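Local coordinates for twin-arginine translocation pathway signal protein (Burkholderia phytofirmans, PDB 2RJO), which probably serves as a periplasmic sugar-binding protein, holding beta-D-galactopyranose in a pocket of its periplasmic-binding-protein fold, at residues K32-P37 / M263-K268; K25-F30 / I259-G264; P37-T42 / R55-K60. All blocks are in the same frame, centred on the assembly; numbering follows the deposited sequence.

Interaction 1 (K32-P37 / M263-K268); sequences KSVGLP and MGLQAK
V34 and L36 meet L265 in a small apolar contact, free of hydrogen bonds between the two segments. It lies where the end of helix 18-34 and the turn after it come up against the last turns of helix 253-268. L265 is buried and reaches across from helix 263-268, while V34 and L36 come from the more exposed side. V34 and L36 each meet L265 tip to tip, methyl against methyl. L265 CD2 is the shared point: it lies 3.5 Å from L36 CD1, tighter than usual for two carbons, and 4.0 Å from V34 CG2. The second methyl, L265 CD1, also comes near L36 CD1, at 3.9 Å. With CG of L265 anti to its own nitrogen (chi1 -176°), the isobutyl group extends from its helix toward the other segment. G35 separates the two partners of L265. It has positive phi (63°) and belongs to a Schellman motif, in which its nitrogen bonds back to K32 O at 3.1 Å. This turn takes the chain from helix 18-34 toward strand 38-42 and leaves V34 and L36 both pointing at L265. V34 and L36 also touch L8 on strand 7-12, which links the contact to the central sheet.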
loop_
_atom_site.group_PDB
_atom_site.type_symbol
_atom_site.label_atom_id
_atom_site.label_comp_id
_atom_site.label_asym_id
_atom_site.label_seq_id
_atom_site.Cartn_x
_atom_site.Cartn_y
_atom_site.Cartn_z
ATOM N N LYS A 32 -16.757 -12.099 -6.793
ATOM C CA LYS A 32 -17.318 -13.424 -6.583
ATOM C C LYS A 32 -18.610 -13.369 -5.791
ATOM O O LYS A 32 -19.621 -13.956 -6.185
ATOM C CB LYS A 32 -16.319 -14.285 -5.814
ATOM C CG LYS A 32 -15.830 -15.500 -6.554
ATOM C CD LYS A 32 -15.043 -15.131 -7.789
ATOM C CE LYS A 32 -14.518 -16.398 -8.474
ATOM N NZ LYS A 32 -13.633 -17.182 -7.569
ATOM N N SER A 33 -18.558 -12.658 -4.671
ATOM C CA SER A 33 -19.689 -12.534 -3.777
ATOM C C SER A 33 -20.910 -11.895 -4.422
ATOM O O SER A 33 -22.036 -12.315 -4.159
ATOM C CB SER A 33 -19.280 -11.754 -2.520
ATOM O OG SER A 33 -19.046 -10.389 -2.809
ATOM N N VAL A 34 -20.696 -10.897 -5.278
ATOM C CA VAL A 34 -21.817 -10.236 -5.933
ATOM C C VAL A 34 -22.144 -10.828 -7.304
ATOM O O VAL A 34 -23.056 -10.369 -7.982
ATOM C CB VAL A 34 -21.571 -8.718 -6.086
ATOM C CG1 VAL A 34 -21.511 -8.069 -4.714
ATOM C CG2 VAL A 34 -20.284 -8.470 -6.861
ATOM N N GLY A 35 -21.389 -11.843 -7.708
ATOM C CA GLY A 35 -21.624 -12.481 -8.990
ATOM C C GLY A 35 -21.439 -11.595 -10.208
ATOM O O GLY A 35 -22.203 -11.703 -11.169
ATOM N N LEU A 36 -20.443 -10.714 -10.179
ATOM C CA LEU A 36 -20.177 -9.835 -11.320
ATOM C C LEU A 36 -18.826 -10.168 -11.952
ATOM O O LEU A 36 -17.892 -10.584 -11.271
ATOM C CB LEU A 36 -20.199 -8.359 -10.894
ATOM C CG LEU A 36 -21.511 -7.802 -10.341
ATOM C CD1 LEU A 36 -21.270 -6.437 -9.745
ATOM C CD2 LEU A 36 -22.550 -7.720 -11.432
ATOM N N PRO A 37 -18.714 -10.008 -13.276
ATOM C CA PRO A 37 -17.448 -10.306 -13.946
ATOM C C PRO A 37 -16.325 -9.439 -13.386
ATOM O O PRO A 37 -16.527 -8.263 -13.067
ATOM C CB PRO A 37 -17.756 -10.019 -15.418
ATOM C CG PRO A 37 -18.832 -8.975 -15.348
ATOM C CD PRO A 37 -19.708 -9.490 -14.231
HETATM N N MSE A 263 -17.525 -0.159 -2.246
HETATM C CA MSE A 263 -17.945 1.241 -2.142
HETATM C C MSE A 263 -18.435 1.713 -3.505
HETATM O O MSE A 263 -19.523 2.287 -3.639
HETATM C CB MSE A 263 -16.772 2.139 -1.730
HETATM C CG MSE A 263 -16.374 2.064 -0.275
HETATM SE SE MSE A 263 -14.864 2.988 0.055
HETATM C CE MSE A 263 -13.965 1.796 0.927
ATOM N N GLY A 264 -17.607 1.466 -4.514
ATOM C CA GLY A 264 -17.941 1.869 -5.861
ATOM C C GLY A 264 -19.231 1.272 -6.382
ATOM O O GLY A 264 -20.026 1.978 -6.995
ATOM N N LEU A 265 -19.446 -0.020 -6.141
ATOM C CA LEU A 265 -20.645 -0.690 -6.617
ATOM C C LEU A 265 -21.901 -0.180 -5.920
ATOM O O LEU A 265 -22.944 -0.010 -6.559
ATOM C CB LEU A 265 -20.516 -2.214 -6.451
ATOM C CG LEU A 265 -21.660 -3.099 -6.994
ATOM C CD1 LEU A 265 -21.933 -2.776 -8.467
ATOM C CD2 LEU A 265 -21.302 -4.577 -6.824
ATOM N N GLN A 266 -21.804 0.074 -4.615
ATOM C CA GLN A 266 -22.935 0.574 -3.861
ATOM C C GLN A 266 -23.257 2.006 -4.253
ATOM O O GLN A 266 -24.391 2.453 -4.108
ATOM C CB GLN A 266 -22.670 0.487 -2.360
ATOM C CG GLN A 266 -22.698 -0.934 -1.843
ATOM C CD GLN A 266 -22.865 -1.021 -0.342
ATOM O OE1 GLN A 266 -23.656 -0.288 0.248
ATOM N NE2 GLN A 266 -22.133 -1.937 0.282
ATOM N N ALA A 267 -22.262 2.735 -4.740
ATOM C CA ALA A 267 -22.504 4.106 -5.166
ATOM C C ALA A 267 -23.273 4.033 -6.479
ATOM O O ALA A 267 -24.264 4.728 -6.657
ATOM C CB ALA A 267 -21.188 4.843 -5.365
ATOM N N LYS A 268 -22.822 3.162 -7.381
ATOM C CA LYS A 268 -23.463 2.986 -8.684
ATOM C C LYS A 268 -24.901 2.513 -8.546
ATOM O O LYS A 268 -25.765 2.902 -9.328
ATOM C CB LYS A 268 -22.683 1.980 -9.542
ATOM C CG LYS A 268 -23.295 1.753 -10.918
ATOM C CD LYS A 268 -22.537 0.697 -11.712
ATOM C CE LYS A 268 -23.223 0.403 -13.043
ATOM N NZ LYS A 268 -23.363 1.598 -13.921
#

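Interaction 2 (K25-F30 / I259-G264); sequences KGAQSF and IGLSMG
The ring of F30 packs against L261 and S262, and A27, one helical turn earlier, meets the tip of L261. Helices 25-30 and 259-264 run at 41° to each other, with their axes 9.0 Å apart at closest approach. F30 carries most of the contact from its side. Its CG is anti to the backbone nitrogen (chi1 172°), which sends the ring out from helix 18-34 to the surface of the other helix. S262 lies over one face of that ring. Its CB sits 4.0 Å from the ring centroid and 30° off the normal, a CH-pi contact. S262 CA lies over the same face, 3.5 Å from F30 CZ. The backbone nitrogen of S262 lies above the same ring, offset toward its rim. L261 approaches obliquely, with CB 3.7 Å from F30 CD2. Its CG is anti to the carbonyl carbon, and the branch then runs on to bring CD1 within 3.8 Å of A27 CB. L261 thus uses its root against F30 and its tip against A27. This is helix-helix packing on the sheet of a periplasmic-binding-protein fold, and both helices touch strand 7-12: A27 meets C10, and F30 and L261 meet L8. W310 stacks edge-to-face on F30, and its carbonyl oxygen is hydrogen-bonded to S262 OG. The buried hydroxyl therefore has a polar partner in W310, while CA and CB of S262 lie over the ring and OG also comes near CE1. No hydrogen bond joins the two segments, so the association probably rests on burial of apolar surface and van der Waals contact.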
loop_
_atom_site.group_PDB
_atom_site.type_symbol
_atom_site.label_atom_id
_atom_site.label_comp_id
_atom_site.label_asym_id
_atom_site.label_seq_id
_atom_site.Cartn_x
_atom_site.Cartn_y
_atom_site.Cartn_z
ATOM N N LYS A 25 -6.556 -10.637 -4.946
ATOM C CA LYS A 25 -7.332 -11.732 -4.370
ATOM C C LYS A 25 -8.606 -11.191 -3.751
ATOM O O LYS A 25 -9.680 -11.761 -3.919
ATOM C CB LYS A 25 -6.523 -12.425 -3.273
ATOM C CG LYS A 25 -6.253 -13.905 -3.480
ATOM C CD LYS A 25 -5.283 -14.151 -4.619
ATOM C CE LYS A 25 -4.548 -15.480 -4.432
ATOM N NZ LYS A 25 -3.676 -15.466 -3.200
ATOM N N GLY A 26 -8.469 -10.097 -3.005
ATOM C CA GLY A 26 -9.616 -9.477 -2.361
ATOM C C GLY A 26 -10.649 -8.968 -3.347
ATOM O O GLY A 26 -11.847 -9.154 -3.130
ATOM N N ALA A 27 -10.201 -8.320 -4.421
ATOM C CA ALA A 27 -11.114 -7.796 -5.438
ATOM C C ALA A 27 -11.855 -8.966 -6.074
ATOM O O ALA A 27 -13.075 -8.949 -6.244
ATOM C CB ALA A 27 -10.330 -7.037 -6.506
ATOM N N GLN A 28 -11.073 -9.975 -6.428
ATOM C CA GLN A 28 -11.541 -11.208 -7.039
ATOM C C GLN A 28 -12.622 -11.807 -6.140
ATOM O O GLN A 28 -13.683 -12.211 -6.606
ATOM C CB GLN A 28 -10.349 -12.160 -7.137
ATOM C CG GLN A 28 -10.403 -13.226 -8.196
ATOM C CD GLN A 28 -9.115 -14.042 -8.217
ATOM O OE1 GLN A 28 -8.815 -14.779 -7.273
ATOM N NE2 GLN A 28 -8.336 -13.898 -9.287
ATOM N N SER A 29 -12.343 -11.844 -4.839
ATOM C CA SER A 29 -13.286 -12.390 -3.869
ATOM C C SER A 29 -14.559 -11.562 -3.742
ATOM O O SER A 29 -15.632 -12.112 -3.497
ATOM C CB SER A 29 -12.619 -12.526 -2.500
ATOM O OG SER A 29 -13.557 -12.901 -1.509
ATOM N N PHE A 30 -14.459 -10.247 -3.903
ATOM C CA PHE A 30 -15.654 -9.431 -3.805
ATOM C C PHE A 30 -16.531 -9.597 -5.038
ATOM O O PHE A 30 -17.749 -9.680 -4.932
ATOM C CB PHE A 30 -15.311 -7.957 -3.659
ATOM C CG PHE A 30 -16.514 -7.072 -3.738
ATOM C CD1 PHE A 30 -17.416 -7.013 -2.680
ATOM C CD2 PHE A 30 -16.804 -6.377 -4.906
ATOM C CE1 PHE A 30 -18.594 -6.275 -2.784
ATOM C CE2 PHE A 30 -17.978 -5.636 -5.022
ATOM C CZ PHE A 30 -18.877 -5.583 -3.964
ATOM N N ILE A 259 -13.069 -3.995 -0.681
ATOM C CA ILE A 259 -13.843 -2.866 -0.189
ATOM C C ILE A 259 -13.890 -1.709 -1.198
ATOM O O ILE A 259 -14.936 -1.098 -1.384
ATOM C CB ILE A 259 -13.280 -2.353 1.158
ATOM C CG1 ILE A 259 -14.410 -1.736 1.992
ATOM C CG2 ILE A 259 -12.187 -1.305 0.909
ATOM C CD1 ILE A 259 -15.528 -2.698 2.333
ATOM N N GLY A 260 -12.765 -1.425 -1.852
ATOM C CA GLY A 260 -12.732 -0.355 -2.837
ATOM C C GLY A 260 -13.847 -0.522 -3.856
ATOM O O GLY A 260 -14.579 0.429 -4.150
ATOM N N LEU A 261 -13.979 -1.739 -4.383
ATOM C CA LEU A 261 -15.017 -2.063 -5.359
ATOM C C LEU A 261 -16.410 -2.051 -4.721
ATOM O O LEU A 261 -17.378 -1.653 -5.351
ATOM C CB LEU A 261 -14.768 -3.445 -5.958
ATOM C CG LEU A 261 -13.539 -3.689 -6.830
ATOM C CD1 LEU A 261 -13.504 -5.160 -7.205
ATOM C CD2 LEU A 261 -13.586 -2.818 -8.080
ATOM N N SER A 262 -16.501 -2.507 -3.477
ATOM C CA SER A 262 -17.775 -2.532 -2.779
ATOM C C SER A 262 -18.345 -1.109 -2.691
ATOM O O SER A 262 -19.508 -0.882 -3.025
ATOM C CB SER A 262 -17.588 -3.128 -1.384
ATOM O OG SER A 262 -18.821 -3.247 -0.707
HETATM N N MSE A 263 -17.525 -0.159 -2.246
HETATM C CA MSE A 263 -17.945 1.241 -2.142
HETATM C C MSE A 263 -18.435 1.713 -3.505
HETATM O O MSE A 263 -19.523 2.287 -3.639
HETATM C CB MSE A 263 -16.772 2.139 -1.730
HETATM C CG MSE A 263 -16.374 2.064 -0.275
HETATM SE SE MSE A 263 -14.864 2.988 0.055
HETATM C CE MSE A 263 -13.965 1.796 0.927
ATOM N N GLY A 264 -17.607 1.466 -4.514
ATOM C CA GLY A 264 -17.941 1.869 -5.861
ATOM C C GLY A 264 -19.231 1.272 -6.382
ATOM O O GLY A 264 -20.026 1.978 -6.995
#

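Interaction 3 (P37-T42 / R55-K60); sequences PYVPLT and RALLQK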
loop_
_atom_site.group_PDB
_atom_site.type_symbol
_atom_site.label_atom_id
_atom_site.label_comp_id
_atom_site.label_asym_id
_atom_site.label_seq_id
_atom_site.Cartn_x
_atom_site.Cartn_y
_atom_site.Cartn_z
ATOM N N PRO A 37 -18.714 -10.008 -13.276
ATOM C CA PRO A 37 -17.448 -10.306 -13.946
ATOM C C PRO A 37 -16.325 -9.439 -13.386
ATOM O O PRO A 37 -16.527 -8.263 -13.067
ATOM C CB PRO A 37 -17.756 -10.019 -15.418
ATOM C CG PRO A 37 -18.832 -8.975 -15.348
ATOM C CD PRO A 37 -19.708 -9.490 -14.231
ATOM N N TYR A 38 -15.145 -10.036 -13.270
ATOM C CA TYR A 38 -13.979 -9.363 -12.728
ATOM C C TYR A 38 -12.862 -9.229 -13.757
ATOM O O TYR A 38 -12.624 -10.152 -14.530
ATOM C CB TYR A 38 -13.452 -10.137 -11.523
ATOM C CG TYR A 38 -12.187 -9.556 -10.977
ATOM C CD1 TYR A 38 -12.164 -8.261 -10.481
ATOM C CD2 TYR A 38 -11.006 -10.295 -10.968
ATOM C CE1 TYR A 38 -10.999 -7.705 -9.985
ATOM C CE2 TYR A 38 -9.821 -9.747 -10.470
ATOM C CZ TYR A 38 -9.831 -8.448 -9.979
ATOM O OH TYR A 38 -8.679 -7.891 -9.476
ATOM N N VAL A 39 -12.172 -8.089 -13.745
ATOM C CA VAL A 39 -11.083 -7.828 -14.683
ATOM C C VAL A 39 -9.871 -7.225 -13.991
ATOM O O VAL A 39 -9.899 -6.075 -13.561
ATOM C CB VAL A 39 -11.525 -6.866 -15.793
ATOM C CG1 VAL A 39 -10.391 -6.664 -16.788
ATOM C CG2 VAL A 39 -12.738 -7.417 -16.488
ATOM N N PRO A 40 -8.790 -8.004 -13.859
ATOM C CA PRO A 40 -7.614 -7.442 -13.200
ATOM C C PRO A 40 -6.749 -6.729 -14.228
ATOM O O PRO A 40 -6.631 -7.188 -15.355
ATOM C CB PRO A 40 -6.940 -8.676 -12.608
ATOM C CG PRO A 40 -7.196 -9.711 -13.655
ATOM C CD PRO A 40 -8.634 -9.454 -14.078
ATOM N N LEU A 41 -6.172 -5.595 -13.854
ATOM C CA LEU A 41 -5.315 -4.859 -14.771
ATOM C C LEU A 41 -3.972 -4.594 -14.097
ATOM O O LEU A 41 -3.927 -4.092 -12.975
ATOM C CB LEU A 41 -5.983 -3.541 -15.186
ATOM C CG LEU A 41 -7.333 -3.647 -15.926
ATOM C CD1 LEU A 41 -7.831 -2.250 -16.264
ATOM C CD2 LEU A 41 -7.196 -4.469 -17.198
ATOM N N THR A 42 -2.883 -4.963 -14.772
ATOM C CA THR A 42 -1.540 -4.764 -14.232
ATOM C C THR A 42 -0.750 -3.854 -15.172
ATOM O O THR A 42 -0.632 -4.139 -16.362
ATOM C CB THR A 42 -0.788 -6.108 -14.086
ATOM O OG1 THR A 42 -1.602 -7.034 -13.359
ATOM C CG2 THR A 42 0.523 -5.908 -13.312
ATOM N N ARG A 55 -8.851 2.952 -20.320
ATOM C CA ARG A 55 -9.631 3.553 -21.400
ATOM C C ARG A 55 -10.239 2.459 -22.267
ATOM O O ARG A 55 -11.410 2.514 -22.625
ATOM C CB ARG A 55 -8.753 4.480 -22.262
ATOM C CG ARG A 55 -8.662 5.917 -21.736
ATOM C CD ARG A 55 -7.506 6.708 -22.369
ATOM N NE ARG A 55 -7.402 8.042 -21.782
ATOM C CZ ARG A 55 -6.319 8.815 -21.836
ATOM N NH1 ARG A 55 -5.219 8.396 -22.458
ATOM N NH2 ARG A 55 -6.330 10.011 -21.252
ATOM N N ALA A 56 -9.445 1.457 -22.605
ATOM C CA ALA A 56 -9.950 0.371 -23.428
ATOM C C ALA A 56 -11.151 -0.307 -22.763
ATOM O O ALA A 56 -12.123 -0.665 -23.439
ATOM C CB ALA A 56 -8.840 -0.652 -23.688
ATOM N N LEU A 57 -11.087 -0.467 -21.442
ATOM C CA LEU A 57 -12.163 -1.117 -20.697
ATOM C C LEU A 57 -13.386 -0.199 -20.588
ATOM O O LEU A 57 -14.526 -0.652 -20.691
ATOM C CB LEU A 57 -11.662 -1.517 -19.296
ATOM C CG LEU A 57 -12.338 -2.677 -18.549
ATOM C CD1 LEU A 57 -11.661 -2.923 -17.200
ATOM C CD2 LEU A 57 -13.782 -2.347 -18.333
ATOM N N LEU A 58 -13.150 1.091 -20.379
ATOM C CA LEU A 58 -14.256 2.029 -20.268
ATOM C C LEU A 58 -15.051 2.010 -21.566
ATOM O O LEU A 58 -16.260 2.183 -21.553
ATOM C CB LEU A 58 -13.741 3.440 -19.973
ATOM C CG LEU A 58 -13.182 3.719 -18.573
ATOM C CD1 LEU A 58 -12.643 5.142 -18.526
ATOM C CD2 LEU A 58 -14.261 3.544 -17.514
ATOM N N GLN A 59 -14.358 1.773 -22.679
ATOM C CA GLN A 59 -14.986 1.714 -23.998
ATOM C C GLN A 59 -15.805 0.451 -24.244
ATOM O O GLN A 59 -16.931 0.528 -24.747
ATOM C CB GLN A 59 -13.934 1.808 -25.097
ATOM C CG GLN A 59 -13.381 3.187 -25.342
ATOM C CD GLN A 59 -12.479 3.198 -26.561
ATOM O OE1 GLN A 59 -12.920 2.886 -27.682
ATOM N NE2 GLN A 59 -11.206 3.541 -26.355
ATOM N N LYS A 60 -15.240 -0.709 -23.917
ATOM C CA LYS A 60 -15.937 -1.974 -24.119
ATOM C C LYS A 60 -17.104 -2.200 -23.170
ATOM O O LYS A 60 -17.903 -3.100 -23.384
ATOM C CB LYS A 60 -14.975 -3.157 -24.002
ATOM C CG LYS A 60 -14.074 -3.346 -25.211
ATOM C CD LYS A 60 -14.858 -3.478 -26.526
ATOM C CE LYS A 60 -15.714 -4.747 -26.551
ATOM N NZ LYS A 60 -16.665 -4.685 -27.704
#
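L57 of helix 47-60 packs on V39 and L41 of strand 38-42. From CB, CG is roughly anti to the backbone nitrogen (chi1 -155°), which carries the branch toward the strand. CB and CG make no close contact with the strand segment and serve as the stem. At the fork, CD1 continues outward, with chi2 at 179°, and does all the close touching. It meets V39 CG1 tip to tip at 4.0 Å, and V39 CB more loosely at 4.2 Å. The same methyl is 4.0 Å from L41 CD1, where the leucines cross at a slant. CD2 takes no part in this meeting. V39 and L41 are two residues apart on the strand and so point to the same side, where one methyl can touch both. These are relaxed van der Waals distances, and no hydrogen bond joins the segments. Strand 38-42, helix 47-60 and strand 65-69 form a beta-alpha-beta crossover, and L57 packs its helix on the sheet. Strand 38-42 pairs in parallel with strand 7-12, where A9 also touches L57. Helix 47-60 packs on this side of the sheet, with helix 74-87 next to it through L58. On the other side of the strand, Y38 and P40 touch helix 18-34.

In the fold
All three contacts lie in the same lobe of the periplasmic-binding-protein fold, around the sheet that contains strands 7-12 and 38-42. Interactions 1 and 2 join the same two helices, 18-34 and 253-268, with centres about 7 Å apart. They meet directly, L265 CD2 lying 3.9 Å from F30 CZ. Interaction 3 is centred about 15 Å from each and comes from the other side of the sheet. It joins neighbours in sequence and is nested inside the long loops closed by the other two. Y38 OH touches A27 CB at 3.5 Å, linking interactions 2 and 3. Helix 253-268 follows the second sheet's strands, so interactions 1 and 2 join a late segment to the lobe's first helix.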